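PDB 4G59: M152 protein from Murid herpesvirus 1, which probably acts as an MHC class I-like viral immunoevasin, binding host RAE-1 ligands of NKG2D and keeping them and MHC class I from the cell surface. Local coordinates for residues B[195-206]-B[229-239]. Sequence-based numbering, arbitrary orientation.
Sequences GYVSCTMRTQVP and GRLKVEAWLDL
Thr200 OG1 donates to Glu234 OE1 over 2.7 Å, reaching the anti lone pair of that carboxylate oxygen, and the two side chains run alongside each other on one face of the sheet. The extended glutamate also offers OE2 to the hydroxyl of Tyr222, with a long ion pair to Lys232, and this second grip would limit rotation of the carboxylate. The Thr200 methyl CG2, anti to the backbone N, meets Lys232 CD at 3.5 Å. Underneath runs a regular antiparallel ladder, from Leu239 N on Gly195 O at 2.9 Å through to Leu231 N on Thr203 O at 2.7 Å. Strands 196-203 and 231-238 are the two central strands of a four-stranded sheet, consistent with the B and E positions of an immunoglobulin-like domain of the MHC alpha3 type. Farther along the same face, Ser198 CB sits 3.4 Å from the centroid of the Trp236 six-membered ring, almost on its normal, a CH-pi contact. Trp236 stacks on an aromatic side chain of the other protein in the complex, and Asp238 OD2 forms salt bridges with a basic side chain of that protein and with Arg240. On the face turned toward Phe250 and Ile252, a turn about the last torsion of Met201 (chi3 80°) sets CE 4.1 Å from Val233 CG2.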
ATOM      1  N   GLY B 195       8.046 -23.592  -0.554  1.00 38.19           N
ATOM      2  CA  GLY B 195       8.961 -23.216  -1.629  1.00 36.09           C
ATOM      3  C   GLY B 195       9.187 -21.718  -1.814  1.00 34.99           C
ATOM      4  O   GLY B 195       9.735 -21.275  -2.833  1.00 36.13           O
ATOM      5  N   TYR B 196       8.774 -20.929  -0.823  1.00 37.33           N
ATOM      6  CA  TYR B 196       8.979 -19.482  -0.870  1.00 33.56           C
ATOM      7  C   TYR B 196      10.331 -19.066  -0.286  1.00 34.36           C
ATOM      8  O   TYR B 196      10.824 -19.677   0.664  1.00 35.15           O
ATOM      9  CB  TYR B 196       7.886 -18.752  -0.090  1.00 34.01           C
ATOM     10  CG  TYR B 196       6.494 -18.981  -0.601  1.00 30.94           C
ATOM     11  CD1 TYR B 196       6.275 -19.563  -1.844  1.00 33.70           C
ATOM     12  CD2 TYR B 196       5.397 -18.624   0.165  1.00 33.07           C
ATOM     13  CE1 TYR B 196       4.978 -19.780  -2.325  1.00 36.99           C
ATOM     14  CE2 TYR B 196       4.100 -18.837  -0.289  1.00 38.34           C
ATOM     15  CZ  TYR B 196       3.893 -19.411  -1.535  1.00 40.42           C
ATOM     16  OH  TYR B 196       2.609 -19.623  -1.992  1.00 36.83           O
ATOM     17  N   VAL B 197      10.913 -18.006  -0.844  1.00 33.95           N
ATOM     18  CA  VAL B 197      12.065 -17.349  -0.243  1.00 30.26           C
ATOM     19  C   VAL B 197      11.735 -15.863  -0.113  1.00 30.81           C
ATOM     20  O   VAL B 197      11.257 -15.243  -1.066  1.00 33.65           O
ATOM     21  CB  VAL B 197      13.317 -17.503  -1.113  1.00 32.58           C
ATOM     22  CG1 VAL B 197      14.514 -16.792  -0.467  1.00 32.11           C
ATOM     23  CG2 VAL B 197      13.636 -18.976  -1.326  1.00 31.56           C
ATOM     24  N   SER B 198      11.972 -15.294   1.063  1.00 27.53           N
ATOM     25  CA  SER B 198      11.817 -13.851   1.248  1.00 30.29           C
ATOM     26  C   SER B 198      13.196 -13.222   1.349  1.00 34.25           C
ATOM     27  O   SER B 198      14.140 -13.864   1.852  1.00 32.85           O
ATOM     28  CB  SER B 198      11.034 -13.526   2.526  1.00 30.72           C
ATOM     29  OG  SER B 198      11.696 -14.013   3.684  1.00 32.06           O
ATOM     30  N   CYS B 199      13.328 -11.989   0.858  1.00 32.05           N
ATOM     31  CA  CYS B 199      14.544 -11.201   1.108  1.00 33.51           C
ATOM     32  C   CYS B 199      14.155  -9.909   1.806  1.00 31.79           C
ATOM     33  O   CYS B 199      13.221  -9.219   1.364  1.00 27.88           O
ATOM     34  CB  CYS B 199      15.257 -10.878  -0.207  1.00 28.83           C
ATOM     35  SG  CYS B 199      16.796  -9.905  -0.031  1.00 30.02           S
ATOM     36  N   THR B 200      14.872  -9.562   2.874  1.00 32.73           N
ATOM     37  CA  THR B 200      14.532  -8.353   3.647  1.00 31.42           C
ATOM     38  C   THR B 200      15.717  -7.410   3.865  1.00 27.44           C
ATOM     39  O   THR B 200      16.813  -7.865   4.228  1.00 29.33           O
ATOM     40  CB  THR B 200      13.953  -8.730   5.013  1.00 32.88           C
ATOM     41  OG1 THR B 200      12.863  -9.638   4.830  1.00 33.52           O
ATOM     42  CG2 THR B 200      13.429  -7.499   5.744  1.00 33.21           C
ATOM     43  N   MET B 201      15.497  -6.117   3.629  1.00 24.72           N
ATOM     44  CA  MET B 201      16.440  -5.080   4.036  1.00 30.12           C
ATOM     45  C   MET B 201      15.793  -4.110   5.040  1.00 32.77           C
ATOM     46  O   MET B 201      14.795  -3.439   4.723  1.00 31.40           O
ATOM     47  CB  MET B 201      16.958  -4.284   2.851  1.00 23.04           C
ATOM     48  CG  MET B 201      18.039  -3.313   3.294  1.00 28.02           C
ATOM     49  SD  MET B 201      18.806  -2.442   1.921  1.00 41.10           S
ATOM     50  CE  MET B 201      17.580  -1.175   1.600  1.00 25.36           C
ATOM     51  N   ARG B 202      16.344  -4.055   6.253  1.00 32.55           N
ATOM     52  CA  ARG B 202      15.920  -3.070   7.252  1.00 30.97           C
ATOM     53  C   ARG B 202      16.906  -1.918   7.218  1.00 33.59           C
ATOM     54  O   ARG B 202      18.122  -2.127   7.149  1.00 32.42           O
ATOM     55  CB  ARG B 202      15.889  -3.678   8.651  1.00 34.95           C
ATOM     56  CG  ARG B 202      14.749  -4.679   8.854  1.00 35.24           C
ATOM     57  CD  ARG B 202      14.914  -5.459  10.164  1.00 34.48           C
ATOM     58  NE  ARG B 202      13.763  -6.326  10.396  1.00 48.92           N
ATOM     59  CZ  ARG B 202      13.623  -7.546   9.876  1.00 53.25           C
ATOM     60  NH1 ARG B 202      14.569  -8.062   9.101  1.00 48.75           N
ATOM     61  NH2 ARG B 202      12.534  -8.261  10.133  1.00 56.38           N
ATOM     62  N   THR B 203      16.378  -0.699   7.257  1.00 34.33           N
ATOM     63  CA  THR B 203      17.206   0.485   7.105  1.00 29.81           C
ATOM     64  C   THR B 203      16.523   1.678   7.754  1.00 30.15           C
ATOM     65  O   THR B 203      15.314   1.637   8.012  1.00 30.94           O
ATOM     66  CB  THR B 203      17.462   0.760   5.604  1.00 29.56           C
ATOM     67  OG1 THR B 203      18.454   1.786   5.445  1.00 27.41           O
ATOM     68  CG2 THR B 203      16.143   1.153   4.857  1.00 29.84           C
ATOM     69  N   GLN B 204      17.290   2.734   8.017  1.00 32.89           N
ATOM     70  CA  GLN B 204      16.748   3.963   8.611  1.00 33.69           C
ATOM     71  C   GLN B 204      16.892   5.147   7.659  1.00 34.67           C
ATOM     72  O   GLN B 204      16.852   6.315   8.068  1.00 36.04           O
ATOM     73  CB  GLN B 204      17.479   4.273   9.909  1.00 29.82           C
ATOM     74  CG  GLN B 204      17.268   3.233  11.022  1.00 35.76           C
ATOM     75  CD  GLN B 204      18.080   3.557  12.278  1.00 46.47           C
ATOM     76  OE1 GLN B 204      18.612   4.662  12.419  1.00 54.19           O
ATOM     77  NE2 GLN B 204      18.181   2.595  13.186  1.00 48.41           N
ATOM     78  N   VAL B 205      17.078   4.827   6.386  1.00 32.95           N
ATOM     79  CA  VAL B 205      17.361   5.812   5.362  1.00 30.18           C
ATOM     80  C   VAL B 205      16.288   5.715   4.285  1.00 31.10           C
ATOM     81  O   VAL B 205      16.282   4.775   3.494  1.00 32.03           O
ATOM     82  CB  VAL B 205      18.737   5.563   4.759  1.00 34.85           C
ATOM     83  CG1 VAL B 205      18.996   6.501   3.572  1.00 31.12           C
ATOM     84  CG2 VAL B 205      19.793   5.746   5.828  1.00 27.96           C
ATOM     85  N   PRO B 206      15.370   6.692   4.261  1.00 33.07           N
ATOM     86  CA  PRO B 206      14.188   6.604   3.395  1.00 30.90           C
ATOM     87  C   PRO B 206      14.450   6.877   1.916  1.00 32.27           C
ATOM     88  O   PRO B 206      14.014   7.912   1.384  1.00 34.11           O
ATOM     89  CB  PRO B 206      13.257   7.689   3.960  1.00 29.17           C
ATOM     90  CG  PRO B 206      14.217   8.715   4.634  1.00 32.17           C
ATOM     91  CD  PRO B 206      15.312   7.840   5.199  1.00 32.36           C
ATOM     92  N   GLY B 229      11.578   5.993  12.711  1.00 36.12           N
ATOM     93  CA  GLY B 229      12.488   6.170  11.601  1.00 38.01           C
ATOM     94  C   GLY B 229      13.007   4.845  11.068  1.00 39.20           C
ATOM     95  O   GLY B 229      14.102   4.776  10.509  1.00 41.02           O
ATOM     96  N   ARG B 230      12.217   3.790  11.221  1.00 38.76           N
ATOM     97  CA  ARG B 230      12.643   2.465  10.765  1.00 42.08           C
ATOM     98  C   ARG B 230      11.903   2.047   9.494  1.00 42.33           C
ATOM     99  O   ARG B 230      10.679   2.182   9.426  1.00 38.16           O
ATOM    100  CB  ARG B 230      12.428   1.438  11.875  1.00 37.97           C
ATOM    101  CG  ARG B 230      13.246   1.724  13.146  1.00 43.01           C
ATOM    102  CD  ARG B 230      12.870   0.789  14.276  1.00 46.14           C
ATOM    103  NE  ARG B 230      11.519   1.047  14.765  1.00 48.78           N
ATOM    104  CZ  ARG B 230      10.715   0.111  15.258  1.00 49.11           C
ATOM    105  NH1 ARG B 230      11.127  -1.143  15.331  1.00 53.54           N
ATOM    106  NH2 ARG B 230       9.500   0.426  15.673  1.00 52.96           N
ATOM    107  N   LEU B 231      12.641   1.562   8.489  1.00 35.73           N
ATOM    108  CA  LEU B 231      12.033   1.144   7.213  1.00 32.34           C
ATOM    109  C   LEU B 231      12.371  -0.295   6.915  1.00 32.08           C
ATOM    110  O   LEU B 231      13.412  -0.802   7.373  1.00 38.11           O
ATOM    111  CB  LEU B 231      12.572   1.938   6.031  1.00 32.80           C
ATOM    112  CG  LEU B 231      12.302   3.385   5.717  1.00 37.08           C
ATOM    113  CD1 LEU B 231      13.223   4.226   6.486  1.00 37.14           C
ATOM    114  CD2 LEU B 231      12.599   3.562   4.252  1.00 43.05           C
ATOM    115  N   LYS B 232      11.533  -0.921   6.091  1.00 30.43           N
ATOM    116  CA  LYS B 232      11.740  -2.301   5.681  1.00 33.19           C
ATOM    117  C   LYS B 232      11.407  -2.460   4.205  1.00 34.34           C
ATOM    118  O   LYS B 232      10.310  -2.100   3.773  1.00 35.41           O
ATOM    119  CB  LYS B 232      10.858  -3.227   6.523  1.00 36.52           C
ATOM    120  CG  LYS B 232      10.790  -4.669   6.065  1.00 36.32           C
ATOM    121  CD  LYS B 232      10.960  -5.616   7.251  1.00 45.39           C
ATOM    122  CE  LYS B 232       9.717  -5.770   8.120  1.00 38.71           C
ATOM    123  NZ  LYS B 232       8.661  -6.524   7.403  1.00 50.60           N
ATOM    124  N   VAL B 233      12.357  -2.998   3.440  1.00 32.15           N
ATOM    125  CA  VAL B 233      12.141  -3.361   2.034  1.00 28.23           C
ATOM    126  C   VAL B 233      12.098  -4.873   2.023  1.00 32.17           C
ATOM    127  O   VAL B 233      12.969  -5.517   2.598  1.00 31.20           O
ATOM    128  CB  VAL B 233      13.293  -2.887   1.128  1.00 28.17           C
ATOM    129  CG1 VAL B 233      13.046  -3.313  -0.334  1.00 29.30           C
ATOM    130  CG2 VAL B 233      13.465  -1.383   1.248  1.00 26.96           C
ATOM    131  N   GLU B 234      11.079  -5.452   1.396  1.00 30.61           N
ATOM    132  CA  GLU B 234      10.907  -6.894   1.493  1.00 29.40           C
ATOM    133  C   GLU B 234      10.392  -7.422   0.180  1.00 30.65           C
ATOM    134  O   GLU B 234       9.619  -6.742  -0.488  1.00 31.76           O
ATOM    135  CB  GLU B 234       9.937  -7.239   2.627  1.00 27.13           C
ATOM    136  CG  GLU B 234       9.823  -8.739   2.941  1.00 32.09           C
ATOM    137  CD  GLU B 234       9.391  -8.999   4.380  1.00 35.14           C
ATOM    138  OE1 GLU B 234      10.264  -9.257   5.245  1.00 39.55           O
ATOM    139  OE2 GLU B 234       8.178  -8.931   4.656  1.00 35.10           O
ATOM    140  N   ALA B 235      10.824  -8.624  -0.201  1.00 31.16           N
ATOM    141  CA  ALA B 235      10.383  -9.235  -1.470  1.00 34.61           C
ATOM    142  C   ALA B 235      10.220 -10.727  -1.313  1.00 30.77           C
ATOM    143  O   ALA B 235      10.910 -11.344  -0.497  1.00 28.15           O
ATOM    144  CB  ALA B 235      11.363  -8.932  -2.623  1.00 28.08           C
ATOM    145  N   TRP B 236       9.338 -11.308  -2.120  1.00 30.96           N
ATOM    146  CA  TRP B 236       9.056 -12.732  -2.063  1.00 32.63           C
ATOM    147  C   TRP B 236       9.256 -13.422  -3.407  1.00 34.93           C
ATOM    148  O   TRP B 236       8.781 -12.938  -4.447  1.00 35.01           O
ATOM    149  CB  TRP B 236       7.620 -12.945  -1.606  1.00 32.43           C
ATOM    150  CG  TRP B 236       7.431 -12.600  -0.170  1.00 31.54           C
ATOM    151  CD1 TRP B 236       7.061 -11.394   0.345  1.00 30.86           C
ATOM    152  CD2 TRP B 236       7.607 -13.481   0.946  1.00 29.33           C
ATOM    153  NE1 TRP B 236       6.991 -11.470   1.721  1.00 30.06           N
ATOM    154  CE2 TRP B 236       7.327 -12.741   2.116  1.00 31.49           C
ATOM    155  CE3 TRP B 236       7.983 -14.815   1.074  1.00 29.64           C
ATOM    156  CZ2 TRP B 236       7.412 -13.304   3.404  1.00 27.79           C
ATOM    157  CZ3 TRP B 236       8.061 -15.378   2.355  1.00 30.74           C
ATOM    158  CH2 TRP B 236       7.779 -14.623   3.497  1.00 26.73           C
ATOM    159  N   LEU B 237       9.955 -14.555  -3.363  1.00 34.16           N
ATOM    160  CA  LEU B 237      10.199 -15.394  -4.533  1.00 36.77           C
ATOM    161  C   LEU B 237       9.514 -16.746  -4.315  1.00 38.46           C
ATOM    162  O   LEU B 237       9.510 -17.303  -3.195  1.00 35.03           O
ATOM    163  CB  LEU B 237      11.718 -15.597  -4.742  1.00 38.21           C
ATOM    164  CG  LEU B 237      12.208 -16.717  -5.674  1.00 39.28           C
ATOM    165  CD1 LEU B 237      11.923 -16.373  -7.128  1.00 41.13           C
ATOM    166  CD2 LEU B 237      13.692 -17.033  -5.496  1.00 41.52           C
ATOM    167  N   ASP B 238       8.938 -17.261  -5.386  1.00 36.64           N
ATOM    168  CA  ASP B 238       8.387 -18.588  -5.365  1.00 41.33           C
ATOM    169  C   ASP B 238       9.350 -19.402  -6.185  1.00 39.83           C
ATOM    170  O   ASP B 238       9.476 -19.200  -7.376  1.00 45.41           O
ATOM    171  CB  ASP B 238       7.010 -18.601  -6.018  1.00 39.15           C
ATOM    172  CG  ASP B 238       6.309 -19.929  -5.876  1.00 41.49           C
ATOM    173  OD1 ASP B 238       6.961 -20.918  -5.523  1.00 40.27           O
ATOM    174  OD2 ASP B 238       5.096 -19.985  -6.115  1.00 39.91           O
ATOM    175  N   LEU B 239      10.032 -20.334  -5.547  1.00 41.85           N
ATOM    176  CA  LEU B 239      10.916 -21.202  -6.268  1.00 47.50           C
ATOM    177  C   LEU B 239       9.947 -21.918  -7.173  1.00 55.65           C
ATOM    178  O   LEU B 239       8.776 -22.053  -6.852  1.00 61.53           O
ATOM    179  CB  LEU B 239      11.612 -22.183  -5.334  1.00 36.19           C
ATOM    180  CG  LEU B 239      12.595 -21.596  -4.326  1.00 42.16           C
ATOM    181  CD1 LEU B 239      13.120 -22.665  -3.415  1.00 29.43           C
ATOM    182  CD2 LEU B 239      13.730 -20.893  -5.019  1.00 38.09           C
TER